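Local coordinates for protein diguanylate cyclase (PDB 3IGN) that probably catalyses, through this GGDEF domain, the condensation of two GTP molecules into cyclic di-GMP with release of two diphosphates, and is seen here with cyclic di-GMP bound, at residues A[40-45]-A[149-154]; A[46-51]-A[161-166]; A[66-71]-A[115-120]; A[109-114]-A[130-135]. All blocks are in the same frame, centred on the assembly; numbering follows the deposited sequence.

Contact 1. Residues A[40-45]-A[149-154]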
# COMPACT_ATOMS: atom_id res chain seq x y z
N THR A 40 14.84 -3.84 -5.06
CA THR A 40 13.41 -4.08 -5.08
C THR A 40 12.89 -3.66 -3.71
O THR A 40 13.54 -3.89 -2.70
CB THR A 40 13.07 -5.56 -5.38
OG1 THR A 40 11.66 -5.69 -5.57
CG2 THR A 40 13.52 -6.46 -4.25
N SER A 41 11.74 -3.01 -3.71
CA SER A 41 11.17 -2.52 -2.46
C SER A 41 9.71 -2.91 -2.34
O SER A 41 9.04 -3.21 -3.32
CB SER A 41 11.28 -1.00 -2.42
OG SER A 41 12.64 -0.58 -2.47
N LEU A 42 9.24 -2.89 -1.10
CA LEU A 42 7.87 -3.22 -0.78
C LEU A 42 7.25 -2.06 -0.01
O LEU A 42 7.91 -1.44 0.83
CB LEU A 42 7.85 -4.46 0.10
CG LEU A 42 6.51 -5.15 0.33
CD1 LEU A 42 6.08 -5.83 -0.96
CD2 LEU A 42 6.64 -6.17 1.45
N VAL A 43 5.99 -1.77 -0.30
CA VAL A 43 5.27 -0.70 0.38
C VAL A 43 4.04 -1.32 1.05
O VAL A 43 3.43 -2.24 0.51
CB VAL A 43 4.78 0.38 -0.60
CG1 VAL A 43 4.03 1.49 0.17
CG2 VAL A 43 5.95 0.96 -1.37
N MSE A 44 3.72 -0.85 2.24
CA MSE A 44 2.55 -1.32 2.97
C MSE A 44 1.95 -0.03 3.49
O MSE A 44 2.65 0.74 4.16
CB MSE A 44 2.94 -2.21 4.16
CG MSE A 44 3.90 -3.33 3.84
SE MSE A 44 3.15 -5.06 4.27
CE MSE A 44 1.87 -5.08 2.85
N PHE A 45 0.70 0.25 3.16
CA PHE A 45 0.09 1.48 3.66
C PHE A 45 -1.35 1.29 4.09
O PHE A 45 -2.04 0.38 3.62
CB PHE A 45 0.26 2.63 2.64
CG PHE A 45 -0.50 2.46 1.35
CD1 PHE A 45 -1.73 3.10 1.17
CD2 PHE A 45 0.04 1.76 0.28
CE1 PHE A 45 -2.41 3.04 -0.05
CE2 PHE A 45 -0.62 1.69 -0.95
CZ PHE A 45 -1.85 2.33 -1.11
N GLN A 149 7.31 -7.96 6.98
CA GLN A 149 7.36 -7.52 8.37
C GLN A 149 8.10 -6.21 8.50
O GLN A 149 7.68 -5.33 9.24
CB GLN A 149 8.02 -8.59 9.25
CG GLN A 149 8.14 -8.19 10.71
CD GLN A 149 8.44 -9.37 11.61
OE1 GLN A 149 8.37 -10.52 11.19
NE2 GLN A 149 8.77 -9.08 12.87
N LYS A 150 9.21 -6.06 7.78
CA LYS A 150 9.99 -4.83 7.83
C LYS A 150 9.20 -3.63 7.31
O LYS A 150 9.28 -2.53 7.86
CB LYS A 150 11.29 -4.97 7.04
CG LYS A 150 12.29 -5.91 7.69
CD LYS A 150 12.65 -5.47 9.11
CE LYS A 150 13.78 -4.46 9.15
NZ LYS A 150 14.13 -4.11 10.55
N ALA A 151 8.43 -3.85 6.24
CA ALA A 151 7.63 -2.77 5.67
C ALA A 151 6.50 -2.41 6.63
O ALA A 151 6.15 -1.23 6.78
CB ALA A 151 7.06 -3.20 4.31
N ASP A 152 5.94 -3.42 7.26
CA ASP A 152 4.85 -3.22 8.22
C ASP A 152 5.35 -2.44 9.43
O ASP A 152 4.63 -1.63 10.00
CB ASP A 152 4.29 -4.57 8.66
CG ASP A 152 3.09 -4.42 9.57
OD1 ASP A 152 2.09 -3.82 9.12
OD2 ASP A 152 3.14 -4.90 10.72
N GLU A 153 6.60 -2.70 9.83
CA GLU A 153 7.20 -2.00 10.97
C GLU A 153 7.39 -0.53 10.64
O GLU A 153 7.20 0.34 11.50
CB GLU A 153 8.55 -2.65 11.32
CG GLU A 153 8.40 -4.04 11.92
CD GLU A 153 9.74 -4.75 12.14
OE1 GLU A 153 10.79 -4.21 11.72
OE2 GLU A 153 9.73 -5.85 12.73
N ALA A 154 7.79 -0.25 9.41
CA ALA A 154 7.99 1.12 8.95
C ALA A 154 6.64 1.83 8.93
O ALA A 154 6.54 3.02 9.26
CB ALA A 154 8.60 1.12 7.56
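Met-44 and Ala-151 mark the closest approach of strand 40-45 and helix 149-154: their CA atoms lie 5.9 Å apart, the two axes come within 7.5 Å, and the N-to-C directions make an angle of 46°. The CB methyl of Ala-151 points at the strand and meets Leu-42 and Met-44, which project from the same face of the sheet. Leu-42 offers one branch, CD2, which lies 4.1 Å from Ala-151 CB; its chi1 of -168° sets CG opposite the backbone nitrogen and beside the carbonyl carbon. The carbonyl Leu-42 O also touches that methyl, at 4.0 Å from Ala-151 CB, while accepting a backbone hydrogen bond from Ala-135. Met-44, a selenomethionine, meets Ala-151 through CG, although the modelled separation is too short to be relied on. Bends at chi2 (-121°) and chi3 then carry its SE and CE away from the helix. Met-148 of the same helix and Trp-22 of helix 19-36 also touch Met-44. On the helix flank turned from the strand, Lys-150 NZ forms a salt bridge with Glu-153 OE1 at 3.5 Å. No hydrogen bond or ion pair crosses the interface, and only 170 Å² is buried, so the contact rests on apolar packing, with a side chain as small as alanine letting the helix backbone lie close against the strand.

Contact 2. Residues A[46-51]-A[161-166]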
# COMPACT_ATOMS: atom_id res chain seq x y z
N ASP A 46 -1.77 2.15 5.01
CA ASP A 46 -3.11 2.12 5.59
C ASP A 46 -3.76 3.49 5.49
O ASP A 46 -3.08 4.51 5.45
CB ASP A 46 -3.05 1.77 7.08
CG ASP A 46 -2.73 0.32 7.33
OD1 ASP A 46 -2.38 -0.40 6.38
OD2 ASP A 46 -2.84 -0.10 8.51
N ILE A 47 -5.08 3.50 5.47
CA ILE A 47 -5.83 4.74 5.43
C ILE A 47 -5.86 5.21 6.88
O ILE A 47 -6.18 4.43 7.77
CB ILE A 47 -7.27 4.49 4.95
CG1 ILE A 47 -7.24 4.10 3.46
CG2 ILE A 47 -8.12 5.73 5.19
CD1 ILE A 47 -8.40 3.20 3.05
N ASP A 48 -5.50 6.46 7.13
CA ASP A 48 -5.49 6.99 8.49
C ASP A 48 -6.89 7.17 9.06
O ASP A 48 -7.82 7.50 8.33
CB ASP A 48 -4.77 8.35 8.53
CG ASP A 48 -3.28 8.23 8.30
OD1 ASP A 48 -2.68 7.29 8.86
OD2 ASP A 48 -2.71 9.08 7.59
N HIS A 49 -7.02 6.95 10.36
CA HIS A 49 -8.30 7.11 11.06
C HIS A 49 -9.48 6.46 10.35
O HIS A 49 -10.58 7.02 10.33
CB HIS A 49 -8.59 8.60 11.22
CG HIS A 49 -7.43 9.38 11.76
ND1 HIS A 49 -6.92 9.17 13.02
CD2 HIS A 49 -6.67 10.36 11.21
CE1 HIS A 49 -5.90 9.98 13.22
NE2 HIS A 49 -5.73 10.71 12.13
N PHE A 50 -9.28 5.27 9.79
CA PHE A 50 -10.36 4.61 9.07
C PHE A 50 -11.60 4.31 9.90
O PHE A 50 -12.71 4.65 9.51
CB PHE A 50 -9.87 3.33 8.40
CG PHE A 50 -10.83 2.78 7.39
CD1 PHE A 50 -11.14 3.51 6.25
CD2 PHE A 50 -11.46 1.56 7.60
CE1 PHE A 50 -12.07 3.03 5.33
CE2 PHE A 50 -12.40 1.08 6.69
CZ PHE A 50 -12.70 1.82 5.56
N LYS A 51 -11.41 3.66 11.05
CA LYS A 51 -12.54 3.33 11.93
C LYS A 51 -13.32 4.61 12.21
O LYS A 51 -14.53 4.66 12.03
CB LYS A 51 -12.03 2.69 13.22
CG LYS A 51 -12.67 1.35 13.57
CD LYS A 51 -13.61 1.49 14.74
CE LYS A 51 -14.43 0.22 14.94
NZ LYS A 51 -15.72 0.53 15.61
N SER A 161 4.36 8.13 14.40
CA SER A 161 5.17 9.34 14.22
C SER A 161 4.41 10.58 13.73
O SER A 161 5.03 11.61 13.48
CB SER A 161 6.31 9.04 13.26
OG SER A 161 7.30 10.04 13.33
N GLY A 162 3.10 10.48 13.59
CA GLY A 162 2.34 11.63 13.14
C GLY A 162 1.33 11.38 12.03
O GLY A 162 0.45 12.21 11.80
N ARG A 163 1.46 10.25 11.34
CA ARG A 163 0.56 9.91 10.24
C ARG A 163 0.74 10.82 9.03
O ARG A 163 1.55 11.75 9.06
CB ARG A 163 -0.89 9.93 10.71
CG ARG A 163 -1.25 8.74 11.60
CD ARG A 163 -2.66 8.86 12.16
NE ARG A 163 -3.20 7.57 12.56
CZ ARG A 163 -3.29 7.13 13.82
NH1 ARG A 163 -2.87 7.88 14.83
NH2 ARG A 163 -3.79 5.92 14.05
N ASN A 164 -0.01 10.56 7.96
CA ASN A 164 0.09 11.34 6.72
C ASN A 164 1.55 11.53 6.36
O ASN A 164 2.02 12.64 6.08
CB ASN A 164 -0.60 12.71 6.87
CG ASN A 164 -0.64 13.48 5.57
OD1 ASN A 164 -0.66 12.89 4.48
ND2 ASN A 164 -0.68 14.81 5.66
N LYS A 165 2.27 10.41 6.34
CA LYS A 165 3.70 10.43 6.07
C LYS A 165 4.20 9.09 5.56
O LYS A 165 3.53 8.07 5.67
CB LYS A 165 4.45 10.77 7.35
CG LYS A 165 3.95 9.94 8.54
CD LYS A 165 4.92 9.96 9.70
CE LYS A 165 5.49 11.33 9.92
NZ LYS A 165 6.91 11.21 10.36
N VAL A 166 5.42 9.12 5.03
CA VAL A 166 6.08 7.94 4.50
C VAL A 166 7.32 7.68 5.34
O VAL A 166 8.12 8.59 5.57
CB VAL A 166 6.59 8.16 3.06
CG1 VAL A 166 7.09 6.84 2.47
CG2 VAL A 166 5.53 8.77 2.21
O HOH W 1 -6.15 4.74 12.57
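The compact part of this contact is the carboxylate of Asp-48, set against the backbone of Asn-164 and the aliphatic part of Arg-163. Asn-164 N donates to Asp-48 OD2 over 3.1 Å, at an N-H...O angle of 148°; the donor comes from the syn side, 30° out of the carboxylate plane. Thr-129 OG1 is a second partner of OD2, and Ser-131 OG is bonded to OD1, so both oxygens of this buried group are engaged. Asp-48 OD1 also lies 3.4 Å from Arg-163 CG, close to the plane of the guanidinium and at its edge, but the salt bridge from OD1 to Arg-163 NE is long at 3.7 Å. The looser side is the exposed one. Arg-163, extended from CG to NE, passes across one face of the His-49 ring, with His-49 NE2 3.6 Å from Arg-163 CD; His-49 CE1 lies over a guanidinium face, and the two planes are 29° apart. A water joins His-49 N to Arg-163 NH2 by two weak bonds. His-49 is the N-cap residue of helix 50-57, and Gly-162 closes helix 144-160 in a Schellman motif. Strand 130-136 supplies Ser-131, helix 100-115 reaches Asn-164 through Glu-115 and Arg-111, and Ile-47 pairs by backbone with Glu-89 of the Gly-Gly-Glu-Glu-Phe signature.

Contact 3. Residues A[66-71]-A[115-120]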
# COMPACT_ATOMS: atom_id res chain seq x y z
N ILE A 66 -12.02 3.68 0.38
CA ILE A 66 -11.17 2.57 -0.00
C ILE A 66 -11.03 2.52 -1.52
O ILE A 66 -9.93 2.38 -2.05
CB ILE A 66 -11.74 1.22 0.49
CG1 ILE A 66 -11.52 1.09 2.00
CG2 ILE A 66 -11.07 0.07 -0.23
CD1 ILE A 66 -12.24 -0.10 2.62
N ARG A 67 -12.16 2.63 -2.22
CA ARG A 67 -12.13 2.59 -3.67
C ARG A 67 -11.32 3.74 -4.26
O ARG A 67 -10.59 3.55 -5.23
CB ARG A 67 -13.55 2.63 -4.24
CG ARG A 67 -14.19 1.26 -4.39
CD ARG A 67 -15.51 1.34 -5.13
NE ARG A 67 -16.54 2.00 -4.34
CZ ARG A 67 -17.65 1.40 -3.93
NH1 ARG A 67 -17.88 0.13 -4.23
NH2 ARG A 67 -18.54 2.07 -3.20
N HIS A 68 -11.45 4.92 -3.67
CA HIS A 68 -10.70 6.07 -4.16
C HIS A 68 -9.21 5.85 -3.95
O HIS A 68 -8.39 6.19 -4.80
CB HIS A 68 -11.13 7.35 -3.45
CG HIS A 68 -10.43 8.57 -3.95
ND1 HIS A 68 -10.59 9.04 -5.24
CD2 HIS A 68 -9.56 9.41 -3.35
CE1 HIS A 68 -9.84 10.12 -5.41
NE2 HIS A 68 -9.20 10.36 -4.28
N THR A 69 -8.85 5.29 -2.79
CA THR A 69 -7.46 5.02 -2.47
C THR A 69 -6.87 4.06 -3.50
O THR A 69 -5.75 4.26 -3.99
CB THR A 69 -7.33 4.40 -1.07
OG1 THR A 69 -7.88 5.30 -0.10
CG2 THR A 69 -5.86 4.16 -0.73
N ALA A 70 -7.63 3.02 -3.83
CA ALA A 70 -7.19 2.05 -4.81
C ALA A 70 -7.05 2.71 -6.18
O ALA A 70 -6.12 2.43 -6.93
CB ALA A 70 -8.17 0.89 -4.89
N ASP A 71 -8.00 3.59 -6.51
CA ASP A 71 -7.96 4.28 -7.78
C ASP A 71 -6.74 5.19 -7.87
O ASP A 71 -6.07 5.24 -8.90
CB ASP A 71 -9.24 5.09 -8.01
CG ASP A 71 -10.45 4.20 -8.24
OD1 ASP A 71 -10.26 3.05 -8.67
OD2 ASP A 71 -11.58 4.66 -7.99
N GLU A 115 -3.94 13.19 -0.03
CA GLU A 115 -4.10 14.35 0.84
C GLU A 115 -4.92 15.45 0.16
O GLU A 115 -5.73 16.12 0.81
CB GLU A 115 -2.72 14.89 1.24
CG GLU A 115 -2.73 15.97 2.32
CD GLU A 115 -1.33 16.48 2.63
OE1 GLU A 115 -0.57 16.75 1.68
OE2 GLU A 115 -0.99 16.62 3.82
N LYS A 116 -4.71 15.63 -1.14
CA LYS A 116 -5.43 16.64 -1.91
C LYS A 116 -6.80 16.18 -2.38
O LYS A 116 -7.55 16.95 -3.00
CB LYS A 116 -4.60 17.07 -3.11
N SER A 117 -7.15 14.94 -2.07
CA SER A 117 -8.42 14.37 -2.48
C SER A 117 -9.62 14.78 -1.66
O SER A 117 -9.50 15.23 -0.52
CB SER A 117 -8.35 12.84 -2.46
OG SER A 117 -7.53 12.33 -3.49
N THR A 118 -10.78 14.63 -2.26
CA THR A 118 -12.03 14.92 -1.59
C THR A 118 -12.97 13.85 -2.06
O THR A 118 -13.34 13.80 -3.22
CB THR A 118 -12.62 16.27 -1.96
OG1 THR A 118 -11.80 17.31 -1.43
CG2 THR A 118 -14.02 16.37 -1.37
N VAL A 119 -13.34 12.99 -1.14
CA VAL A 119 -14.26 11.93 -1.50
C VAL A 119 -15.68 12.39 -1.39
O VAL A 119 -16.22 12.50 -0.29
CB VAL A 119 -14.08 10.70 -0.64
CG1 VAL A 119 -15.30 9.82 -0.78
CG2 VAL A 119 -12.85 9.96 -1.06
N SER A 120 -16.29 12.67 -2.53
CA SER A 120 -17.67 13.10 -2.54
C SER A 120 -18.56 11.90 -2.23
O SER A 120 -18.78 11.03 -3.10
CB SER A 120 -18.01 13.69 -3.89
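Where helix 100-115 gives way to the small hairpin of strands 119-120 and 125-126, Ser-117 and Val-119 meet His-68, a residue on the flank of helix 59-74. The main link is a hydrogen bond in which His-68 NE2 donates to Ser-117 OG over 2.7 Å. Its N-H...O angle of 167° is nearly straight, and the hydroxyl oxygen lies only 2° out of the imidazole plane, so the ring meets the serine edge-on. With CG anti to the backbone N (chi1 -178°), the ring extends from its helix toward the connecting segment. Ser-117 OG is also bonded to Ala-113 O in the last turn of helix 100-115. Beside the ring, Val-119 CG2 packs 3.9 Å from His-68 CB, the two side chains lying alongside and pointing opposite ways; Val-119 itself is held in the hairpin by backbone pairing with Ile-126. Tyr-128 also touches His-68. Since Ala-113 O can only accept, the hydroxyl must donate to it while accepting from the imidazole N-H. The resulting chain of two bonds connects the side of one helix to the C-terminal turn of another and would fix the rotation of the serine hydroxyl.

Contact 4. Residues A[109-114]-A[130-135]; sequences RIREAI and VSMGIA. With C2E (9,9'-[(2R,3R,3aS,5S,7aR,9R,10R,10aS,12S,14aR)-3,5,10,12-tetrahydroxy-5,12-dioxidooctahydro-2H,7H-difuro[3,2-d:3',2'-j][1,3,7,9,2,8]tetraoxadiphosphacyclododecine-2,9-diyl]bis(2-amino-1,9-dihydro-6H-purin-6-one)), chain C.
Helix 100-115 rests on the central sheet through Ile-114, Arg-111 and their strand partners Val-130 and Met-132, while its outward side contributes Arg-109 to a cyclic di-GMP pocket. The helix and strand segments run antiparallel, at 173°, with their axes 9.0 Å apart. Ile-114 CD1 meets Val-130 CG1 at 3.8 Å, the two side chains nearly perpendicular to each other. Val-130 CG2 faces the helix backbone, 4.2 Å from Arg-111 CA. Met-132, a selenomethionine, crosses the aliphatic part of Arg-111, but the modelled position of its CE is too close to be trusted. One water links the backbones, donating to Arg-111 O at 3.0 Å and accepting from Val-130 N at 3.2 Å. The charged end of Arg-111 leaves the strand for Glu-108 and Glu-115. Arg-109 also points away from the strand, toward the ligand. Its chain is extended as far as CD and then bends at chi3 (66°), which lays one guanidinium face over a guanine, whose N3 lies 3.2 Å above the guanidinium plane, over its centre. Arg-109 NH2 bonds Asn-76 O and O6 of a second ligand molecule. Arg-78 and Asp-81 also bind cyclic di-GMP, and their spacing is consistent with the RxxD inhibitory site of diguanylate cyclases. Helix 59-74 packs alongside, with Thr-69 and Val-72 against Ile-114. Strand 130-136 lies between strand 40-47, paired through Gly-133 and Met-44, and strand 166-168, whose Val-166 touches Met-132.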
# COMPACT_ATOMS: atom_id res chain seq x y z
N ARG A 109 4.10 10.77 -3.97
CA ARG A 109 3.17 11.18 -5.01
C ARG A 109 1.78 10.66 -4.66
O ARG A 109 0.79 11.36 -4.82
CB ARG A 109 3.61 10.66 -6.38
CG ARG A 109 2.90 11.33 -7.54
CD ARG A 109 3.55 11.00 -8.88
NE ARG A 109 3.43 9.58 -9.22
CZ ARG A 109 4.46 8.75 -9.33
NH1 ARG A 109 5.69 9.20 -9.14
NH2 ARG A 109 4.26 7.48 -9.63
N ILE A 110 1.71 9.42 -4.18
CA ILE A 110 0.42 8.85 -3.79
C ILE A 110 -0.10 9.55 -2.53
O ILE A 110 -1.27 9.92 -2.45
CB ILE A 110 0.51 7.33 -3.53
CG1 ILE A 110 0.60 6.56 -4.86
CG2 ILE A 110 -0.71 6.86 -2.76
CD1 ILE A 110 0.71 5.05 -4.70
N ARG A 111 0.78 9.74 -1.54
CA ARG A 111 0.38 10.40 -0.30
C ARG A 111 -0.24 11.76 -0.60
O ARG A 111 -1.31 12.09 -0.09
CB ARG A 111 1.57 10.63 0.63
CG ARG A 111 1.19 11.09 2.04
CD ARG A 111 2.36 11.75 2.75
NE ARG A 111 2.81 12.94 2.02
CZ ARG A 111 2.11 14.06 1.92
NH1 ARG A 111 0.93 14.17 2.52
NH2 ARG A 111 2.58 15.07 1.20
N GLU A 112 0.44 12.54 -1.42
CA GLU A 112 -0.03 13.87 -1.77
C GLU A 112 -1.34 13.83 -2.54
O GLU A 112 -2.24 14.64 -2.31
CB GLU A 112 1.03 14.61 -2.58
CG GLU A 112 0.88 16.13 -2.55
CD GLU A 112 2.03 16.84 -3.25
OE1 GLU A 112 3.17 16.34 -3.17
OE2 GLU A 112 1.79 17.90 -3.87
N ALA A 113 -1.46 12.88 -3.47
CA ALA A 113 -2.68 12.76 -4.26
C ALA A 113 -3.86 12.45 -3.35
O ALA A 113 -4.98 12.91 -3.59
CB ALA A 113 -2.52 11.67 -5.31
N ILE A 114 -3.61 11.66 -2.31
CA ILE A 114 -4.67 11.31 -1.38
C ILE A 114 -4.98 12.50 -0.47
O ILE A 114 -6.14 12.79 -0.20
CB ILE A 114 -4.25 10.10 -0.51
CG1 ILE A 114 -4.09 8.86 -1.41
CG2 ILE A 114 -5.27 9.88 0.61
CD1 ILE A 114 -4.73 7.59 -0.90
N VAL A 130 -3.10 8.90 4.33
CA VAL A 130 -2.58 7.55 4.47
C VAL A 130 -1.21 7.60 5.12
O VAL A 130 -0.49 8.59 5.01
CB VAL A 130 -2.42 6.84 3.10
CG1 VAL A 130 -3.78 6.41 2.54
CG2 VAL A 130 -1.71 7.76 2.13
N SER A 131 -0.87 6.51 5.79
CA SER A 131 0.44 6.37 6.42
C SER A 131 1.09 5.29 5.56
O SER A 131 0.43 4.34 5.19
CB SER A 131 0.30 5.90 7.88
OG SER A 131 -0.14 6.96 8.71
N MSE A 132 2.37 5.44 5.25
CA MSE A 132 3.03 4.46 4.40
C MSE A 132 4.39 4.00 4.90
O MSE A 132 5.17 4.79 5.42
CB MSE A 132 3.19 5.04 2.99
CG MSE A 132 1.92 5.74 2.49
SE MSE A 132 2.12 6.50 0.72
CE MSE A 132 2.94 8.13 1.20
N GLY A 133 4.66 2.71 4.73
CA GLY A 133 5.93 2.14 5.15
C GLY A 133 6.63 1.50 3.97
O GLY A 133 6.01 0.77 3.20
N ILE A 134 7.93 1.76 3.85
CA ILE A 134 8.74 1.23 2.75
C ILE A 134 9.88 0.37 3.28
O ILE A 134 10.52 0.71 4.27
CB ILE A 134 9.39 2.38 1.93
CG1 ILE A 134 8.33 3.21 1.21
CG2 ILE A 134 10.40 1.81 0.92
CD1 ILE A 134 8.89 4.53 0.69
N ALA A 135 10.12 -0.76 2.62
CA ALA A 135 11.22 -1.62 3.01
C ALA A 135 11.89 -2.16 1.76
O ALA A 135 11.30 -2.94 1.01
CB ALA A 135 10.73 -2.78 3.89
P1 C2E C . 3.14 2.98 -17.01
O2P C2E C . 4.67 2.85 -16.53
O1P C2E C . 2.39 1.75 -16.72
O5' C2E C . 2.39 4.19 -16.29
C5' C2E C . 2.64 4.59 -15.00
C4' C2E C . 1.72 5.74 -14.59
O4' C2E C . 2.11 6.05 -13.25
C3' C2E C . 1.95 6.99 -15.47
O3' C2E C . 0.85 7.52 -16.21
C2' C2E C . 2.61 8.01 -14.55
O2' C2E C . 1.94 9.27 -14.53
C1' C2E C . 2.76 7.35 -13.19
N9 C2E C . 4.22 7.21 -13.10
C8 C2E C . 4.96 6.08 -13.33
N7 C2E C . 6.21 6.30 -13.19
C5 C2E C . 6.39 7.59 -12.85
C6 C2E C . 7.52 8.38 -12.57
O6 C2E C . 8.64 7.91 -12.62
N1 C2E C . 7.33 9.70 -12.24
C2 C2E C . 6.07 10.24 -12.18
N2 C2E C . 5.91 11.57 -11.85
N3 C2E C . 4.99 9.51 -12.45
C4 C2E C . 5.11 8.19 -12.77
P11 C2E C . 1.37 8.06 -17.63
O21 C2E C . 2.53 9.17 -17.49
O11 C2E C . 0.24 8.64 -18.41
O5A C2E C . 1.93 6.78 -18.35
C5A C2E C . 2.61 6.84 -19.53
C4A C2E C . 3.01 5.45 -19.99
O4A C2E C . 3.87 5.65 -21.10
C3A C2E C . 3.73 4.61 -18.91
O3A C2E C . 3.11 3.37 -18.58
C2A C2E C . 5.13 4.46 -19.43
O2A C2E C . 5.47 3.08 -19.56
C1A C2E C . 5.22 5.20 -20.75
N91 C2E C . 6.10 6.33 -20.35
C81 C2E C . 5.76 7.65 -20.16
N71 C2E C . 6.79 8.35 -19.80
C51 C2E C . 7.86 7.55 -19.72
C61 C2E C . 9.22 7.75 -19.38
O61 C2E C . 9.62 8.86 -19.06
N11 C2E C . 10.07 6.67 -19.41
C21 C2E C . 9.61 5.42 -19.76
N21 C2E C . 10.48 4.37 -19.79
N31 C2E C . 8.34 5.23 -20.08
C41 C2E C . 7.45 6.25 -20.08
O HOH W 2 -2.15 11.49 2.68

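All four contacts lie within the GGDEF domain around its mixed sheet, in which strands 40-47 and 130-136 are neighbours. Contacts 1 and 4 lie about 12 Å apart, centre to centre, and pack helices 144-160 and 100-115 on opposite faces of that pair. Contact 2, about 9 Å from contact 4, gathers the ends of these elements; side-chain hydrogen bonds join the two. Contact 3 lies farther out, about 22 Å from contact 1, tying helix 59-74 to the hairpin. Along the chain contacts 1 and 2 cross, as do 3 and 4, the latter pair nested within the former, so segments over 100 residues apart meet at contacts 1 and 2; contact 4 alone reaches the bound nucleotide.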